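Local atomic coordinates of alpha-catenin-like protein hmp-1 (Caenorhabditis elegans, PDB entry 5XA5), a protein that binds beta-catenin, cadherin and actin filaments at cell junctions and is required for cell migration during body enclosure and cell shape changes during body elongation. Residues F71-C76 and L88-L93; R108-D113 and N118-A123. All coordinates share one frame; numbering follows the deposited sequence.

Contact 1. Residues F71-C76 and L88-L93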
loop_
_atom_site.group_PDB
_atom_site.type_symbol
_atom_site.label_atom_id
_atom_site.label_comp_id
_atom_site.label_asym_id
_atom_site.label_seq_id
_atom_site.Cartn_x
_atom_site.Cartn_y
_atom_site.Cartn_z
ATOM N N PHE A 71 -3.834 -12.366 7.574
ATOM C CA PHE A 71 -2.443 -12.779 7.462
ATOM C C PHE A 71 -1.566 -11.605 7.019
ATOM O O PHE A 71 -0.504 -11.360 7.602
ATOM C CB PHE A 71 -2.319 -13.944 6.478
ATOM C CG PHE A 71 -0.918 -14.463 6.320
ATOM C CD1 PHE A 71 -0.359 -15.277 7.288
ATOM C CD2 PHE A 71 -0.172 -14.157 5.193
ATOM C CE1 PHE A 71 0.922 -15.767 7.148
ATOM C CE2 PHE A 71 1.111 -14.647 5.045
ATOM C CZ PHE A 71 1.657 -15.454 6.024
ATOM N N ALA A 72 -2.027 -10.881 5.999
ATOM C CA ALA A 72 -1.291 -9.735 5.453
ATOM C C ALA A 72 -1.043 -8.683 6.525
ATOM O O ALA A 72 0.055 -8.120 6.624
ATOM C CB ALA A 72 -2.051 -9.121 4.264
ATOM N N ILE A 73 -2.066 -8.425 7.334
ATOM C CA ILE A 73 -1.972 -7.428 8.395
ATOM C C ILE A 73 -0.982 -7.880 9.476
ATOM O O ILE A 73 -0.179 -7.080 9.968
ATOM C CB ILE A 73 -3.355 -7.149 9.035
ATOM C CG1 ILE A 73 -4.301 -6.461 8.042
ATOM C CG2 ILE A 73 -3.211 -6.272 10.263
ATOM C CD1 ILE A 73 -5.764 -6.434 8.526
ATOM N N SER A 74 -1.031 -9.164 9.830
ATOM C CA SER A 74 -0.165 -9.695 10.881
ATOM C C SER A 74 1.316 -9.678 10.500
ATOM O O SER A 74 2.184 -9.644 11.370
ATOM C CB SER A 74 -0.588 -11.122 11.245
ATOM O OG SER A 74 -0.168 -12.050 10.259
ATOM N N LYS A 75 1.604 -9.694 9.206
ATOM C CA LYS A 75 2.982 -9.714 8.734
ATOM C C LYS A 75 3.513 -8.312 8.449
ATOM O O LYS A 75 4.690 -8.149 8.118
ATOM C CB LYS A 75 3.105 -10.574 7.474
ATOM C CG LYS A 75 3.766 -11.918 7.712
ATOM C CD LYS A 75 4.338 -12.500 6.424
ATOM C CE LYS A 75 4.668 -13.979 6.589
ATOM N NZ LYS A 75 4.888 -14.357 8.012
ATOM N N CYS A 76 2.650 -7.306 8.582
ATOM C CA CYS A 76 3.038 -5.934 8.265
ATOM C C CYS A 76 4.156 -5.483 9.184
ATOM O O CYS A 76 4.005 -5.513 10.403
ATOM C CB CYS A 76 1.855 -4.977 8.382
ATOM S SG CYS A 76 2.321 -3.236 8.133
ATOM N N LEU A 88 -6.835 0.520 12.270
ATOM C CA LEU A 88 -7.624 0.967 11.130
ATOM C C LEU A 88 -7.808 -0.170 10.137
ATOM O O LEU A 88 -8.892 -0.346 9.576
ATOM C CB LEU A 88 -6.964 2.165 10.446
ATOM C CG LEU A 88 -7.185 3.514 11.127
ATOM C CD1 LEU A 88 -6.149 4.517 10.655
ATOM C CD2 LEU A 88 -8.590 4.019 10.851
ATOM N N LEU A 89 -6.742 -0.939 9.931
ATOM C CA LEU A 89 -6.764 -2.058 8.992
ATOM C C LEU A 89 -7.766 -3.109 9.424
ATOM O O LEU A 89 -8.512 -3.632 8.603
ATOM C CB LEU A 89 -5.378 -2.690 8.862
ATOM C CG LEU A 89 -4.412 -1.942 7.947
ATOM C CD1 LEU A 89 -2.972 -2.369 8.190
ATOM C CD2 LEU A 89 -4.797 -2.192 6.512
ATOM N N HIS A 90 -7.784 -3.416 10.717
ATOM C CA HIS A 90 -8.724 -4.396 11.228
ATOM C C HIS A 90 -10.156 -3.875 11.109
ATOM O O HIS A 90 -11.069 -4.621 10.756
ATOM C CB HIS A 90 -8.380 -4.761 12.678
ATOM C CG HIS A 90 -7.291 -5.782 12.790
ATOM N ND1 HIS A 90 -6.305 -5.726 13.753
ATOM C CD2 HIS A 90 -7.032 -6.888 12.052
ATOM C CE1 HIS A 90 -5.487 -6.752 13.602
ATOM N NE2 HIS A 90 -5.906 -7.473 12.577
ATOM N N GLU A 91 -10.335 -2.582 11.375
ATOM C CA GLU A 91 -11.635 -1.932 11.235
ATOM C C GLU A 91 -12.140 -2.002 9.795
ATOM O O GLU A 91 -13.307 -2.302 9.543
ATOM C CB GLU A 91 -11.547 -0.473 11.676
ATOM C CG GLU A 91 -12.889 0.218 11.845
ATOM C CD GLU A 91 -12.746 1.664 12.284
ATOM O OE1 GLU A 91 -11.613 2.188 12.245
ATOM O OE2 GLU A 91 -13.766 2.274 12.670
ATOM N N ALA A 92 -11.254 -1.712 8.853
ATOM C CA ALA A 92 -11.621 -1.727 7.439
ATOM C C ALA A 92 -11.916 -3.138 6.961
ATOM O O ALA A 92 -12.805 -3.349 6.139
ATOM C CB ALA A 92 -10.519 -1.108 6.594
ATOM N N LEU A 93 -11.157 -4.104 7.466
ATOM C CA LEU A 93 -11.407 -5.499 7.125
ATOM C C LEU A 93 -12.748 -5.942 7.702
ATOM O O LEU A 93 -13.460 -6.742 7.097
ATOM C CB LEU A 93 -10.283 -6.398 7.643
ATOM C CG LEU A 93 -10.212 -7.806 7.047
ATOM C CD1 LEU A 93 -10.072 -7.747 5.521
ATOM C CD2 LEU A 93 -9.074 -8.595 7.667
#

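Contact 2. Residues R108-D113 and N118-A123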
loop_
_atom_site.group_PDB
_atom_site.type_symbol
_atom_site.label_atom_id
_atom_site.label_comp_id
_atom_site.label_asym_id
_atom_site.label_seq_id
_atom_site.Cartn_x
_atom_site.Cartn_y
_atom_site.Cartn_z
ATOM N N ARG A 108 -28.715 -14.364 -1.314
ATOM C CA ARG A 108 -29.465 -15.604 -1.184
ATOM C C ARG A 108 -30.947 -15.350 -1.430
ATOM O O ARG A 108 -31.611 -16.133 -2.106
ATOM C CB ARG A 108 -29.259 -16.231 0.196
ATOM C CG ARG A 108 -29.700 -17.695 0.281
ATOM C CD ARG A 108 -29.859 -18.141 1.725
ATOM N NE ARG A 108 -28.696 -17.791 2.537
ATOM C CZ ARG A 108 -27.574 -18.500 2.585
ATOM N NH1 ARG A 108 -27.454 -19.608 1.865
ATOM N NH2 ARG A 108 -26.567 -18.101 3.352
ATOM N N ASP A 109 -31.452 -14.250 -0.879
ATOM C CA ASP A 109 -32.840 -13.843 -1.092
ATOM C C ASP A 109 -33.129 -13.679 -2.577
ATOM O O ASP A 109 -34.181 -14.083 -3.070
ATOM C CB ASP A 109 -33.144 -12.536 -0.356
ATOM C CG ASP A 109 -32.998 -12.665 1.147
ATOM O OD1 ASP A 109 -33.129 -13.794 1.667
ATOM O OD2 ASP A 109 -32.755 -11.633 1.807
ATOM N N PHE A 110 -32.178 -13.089 -3.292
ATOM C CA PHE A 110 -32.363 -12.852 -4.710
ATOM C C PHE A 110 -32.379 -14.141 -5.521
ATOM O O PHE A 110 -33.300 -14.362 -6.291
ATOM C CB PHE A 110 -31.275 -11.915 -5.238
ATOM C CG PHE A 110 -31.043 -12.024 -6.720
ATOM C CD1 PHE A 110 -32.056 -11.741 -7.625
ATOM C CD2 PHE A 110 -29.796 -12.388 -7.205
ATOM C CE1 PHE A 110 -31.828 -11.842 -8.991
ATOM C CE2 PHE A 110 -29.560 -12.481 -8.557
ATOM C CZ PHE A 110 -30.581 -12.217 -9.457
ATOM N N VAL A 111 -31.369 -14.989 -5.356
ATOM C CA VAL A 111 -31.256 -16.174 -6.206
ATOM C C VAL A 111 -32.406 -17.141 -5.957
ATOM O O VAL A 111 -32.718 -17.982 -6.799
ATOM C CB VAL A 111 -29.923 -16.917 -5.986
ATOM C CG1 VAL A 111 -28.744 -16.031 -6.389
ATOM C CG2 VAL A 111 -29.791 -17.370 -4.543
ATOM N N ARG A 112 -33.041 -17.013 -4.799
ATOM C CA ARG A 112 -34.154 -17.888 -4.449
ATOM C C ARG A 112 -35.481 -17.354 -4.977
ATOM O O ARG A 112 -36.482 -18.070 -5.002
ATOM C CB ARG A 112 -34.221 -18.075 -2.935
ATOM C CG ARG A 112 -33.219 -19.093 -2.404
ATOM C CD ARG A 112 -33.277 -19.202 -0.892
ATOM N NE ARG A 112 -32.419 -20.272 -0.392
ATOM C CZ ARG A 112 -32.313 -20.610 0.888
ATOM N NH1 ARG A 112 -33.021 -19.967 1.808
ATOM N NH2 ARG A 112 -31.510 -21.603 1.250
ATOM N N ASP A 113 -35.482 -16.092 -5.393
ATOM C CA ASP A 113 -36.656 -15.468 -6.000
ATOM C C ASP A 113 -36.158 -14.618 -7.160
ATOM O O ASP A 113 -36.331 -13.400 -7.182
ATOM C CB ASP A 113 -37.419 -14.630 -4.970
ATOM C CG ASP A 113 -38.750 -14.109 -5.494
ATOM O OD1 ASP A 113 -39.304 -14.713 -6.436
ATOM O OD2 ASP A 113 -39.241 -13.095 -4.951
ATOM N N ASN A 118 -37.132 -6.278 -7.590
ATOM C CA ASN A 118 -36.812 -5.552 -6.372
ATOM C C ASN A 118 -35.750 -6.250 -5.517
ATOM O O ASN A 118 -34.917 -5.588 -4.888
ATOM C CB ASN A 118 -38.076 -5.331 -5.550
ATOM C CG ASN A 118 -37.844 -4.404 -4.383
ATOM O OD1 ASN A 118 -37.480 -3.242 -4.561
ATOM N ND2 ASN A 118 -38.037 -4.917 -3.177
ATOM N N LYS A 119 -35.775 -7.580 -5.478
ATOM C CA LYS A 119 -34.754 -8.315 -4.735
ATOM C C LYS A 119 -33.423 -8.278 -5.476
ATOM O O LYS A 119 -32.362 -8.338 -4.856
ATOM C CB LYS A 119 -35.178 -9.763 -4.479
ATOM C CG LYS A 119 -36.152 -9.929 -3.314
ATOM C CD LYS A 119 -36.666 -11.359 -3.212
ATOM C CE LYS A 119 -37.712 -11.501 -2.106
ATOM N NZ LYS A 119 -38.393 -12.819 -2.210
ATOM N N ARG A 120 -33.483 -8.195 -6.803
ATOM C CA ARG A 120 -32.258 -8.053 -7.597
ATOM C C ARG A 120 -31.598 -6.720 -7.277
ATOM O O ARG A 120 -30.382 -6.641 -7.070
ATOM C CB ARG A 120 -32.551 -8.159 -9.099
ATOM C CG ARG A 120 -31.298 -7.993 -9.955
ATOM C CD ARG A 120 -31.600 -8.044 -11.446
ATOM N NE ARG A 120 -32.076 -9.355 -11.876
ATOM C CZ ARG A 120 -31.266 -10.342 -12.239
ATOM N NH1 ARG A 120 -29.953 -10.166 -12.180
ATOM N NH2 ARG A 120 -31.760 -11.509 -12.631
ATOM N N ALA A 121 -32.413 -5.672 -7.222
ATOM C CA ALA A 121 -31.931 -4.332 -6.914
ATOM C C ALA A 121 -31.287 -4.265 -5.531
ATOM O O ALA A 121 -30.231 -3.650 -5.361
ATOM C CB ALA A 121 -33.077 -3.329 -7.018
ATOM N N ILE A 122 -31.917 -4.901 -4.547
ATOM C CA ILE A 122 -31.383 -4.906 -3.187
ATOM C C ILE A 122 -30.049 -5.654 -3.125
ATOM O O ILE A 122 -29.100 -5.192 -2.484
ATOM C CB ILE A 122 -32.377 -5.533 -2.194
ATOM C CG1 ILE A 122 -33.594 -4.623 -2.041
ATOM C CG2 ILE A 122 -31.712 -5.740 -0.839
ATOM C CD1 ILE A 122 -34.686 -5.194 -1.157
ATOM N N ALA A 123 -29.979 -6.799 -3.802
ATOM C CA ALA A 123 -28.736 -7.572 -3.872
ATOM C C ALA A 123 -27.628 -6.791 -4.588
ATOM O O ALA A 123 -26.460 -6.847 -4.197
ATOM C CB ALA A 123 -28.987 -8.908 -4.570
HETATM O O HOH W 1 -36.250 -14.893 -1.378
#

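Contact 1. Residues F71-C76 and L88-L93
I73 reaches across to L89, H90 and L93 and carries nearly all of this contact. Along L88-L93, L89 is the first residue to touch. Its CB meets I73 CD1 at 3.8 Å, and the two side chains run alongside one another, pointing opposite ways. H90 follows. Its imidazole swings back to the interface, and NE2 lies 3.7 Å from I73 CG2. One turn on from L89, L93 adds its CD2 branch, 4.0 Å from I73 CD1. The CG1 arm of I73 lies beside its backbone N and anti to the carbonyl carbon (chi1 -67°). This brings CD1 to both leucines and to the CD2 corner of the H90 ring, with CG2 at its NE2. Shortening I73 to an alanine would probably open a gap beside L89 and L93 and leave the H90 ring freer to turn. No hydrogen bond crosses here; I73 makes apolar contacts with L89 and L93 and van der Waals contact with the H90 ring. C76 and L89 both also pack on I144 of helix 117-165. The pairing is that of an antiparallel helical hairpin, helix 51-74 against helix 83-112, as in the helical bundles of the vinculin/alpha-catenin family.

Contact 2. Residues R108-D113 and N118-A123
The F110 ring and the R120 guanidinium meet steeply, their planes 70° apart. F110 CZ lies over one face of the guanidinium, offset toward its rim, with R120 CZ 3.4 Å from F110 CZ. In return R120 NH2 lies at the edge of the ring, in its plane. The bend of the R120 chain at chi3 turns the guanidinium onto the ring. The same NH2 hydrogen-bonds to the backbone of a chain of another protein, which probably limits its rotation. The R112 guanidinium has R108 CD over its centre on one face. Nearer the backbone, F110 CB packs on A123 CB at 3.8 Å. K119 stretches fully beyond CG to make the salt bridge, K119 NZ to D113 OD2 at 2.9 Å. The ammonium comes to the anti side of the oxygen, 25° out of the carboxylate plane. A water accepts from K119 NZ at 3.1 Å and donates to D109 O at 2.8 Å, so the lysine tip is tied to D113 directly and to D109 through the water, both in R108-D113. The axes of helix segments 108-112 and 118-123 come within 8.5 Å, their directions 150° apart, close to antiparallel. They flank the turn between helix 83-112 and helix 117-165. Helix 51-74 covers another side: V111 packs on V55, and R112 NE forms a salt bridge with E52 OE2. A123 also touches M103, further back on helix 83-112.

Contact 1 comes first along the chain and closes before contact 2 opens. Their centres are 31 Å apart, and their nearest atoms about 17 Å. Helix 83-112 belongs to both. Its early part pairs with the end of helix 51-74 in contact 1, and its last turns pair with the start of helix 117-165 in contact 2. The two contacts thus join three successive helices in an up-and-down order. The centre of contact 1 lies about 12 Å from the centre of the chain, that of contact 2 about 37 Å. Residues of both touch a chain of another protein, consistent with these helices contributing to a surface that binds a partner. This chain is the N-terminal part of the longer hmp-1 protein, within its vinculin-family region.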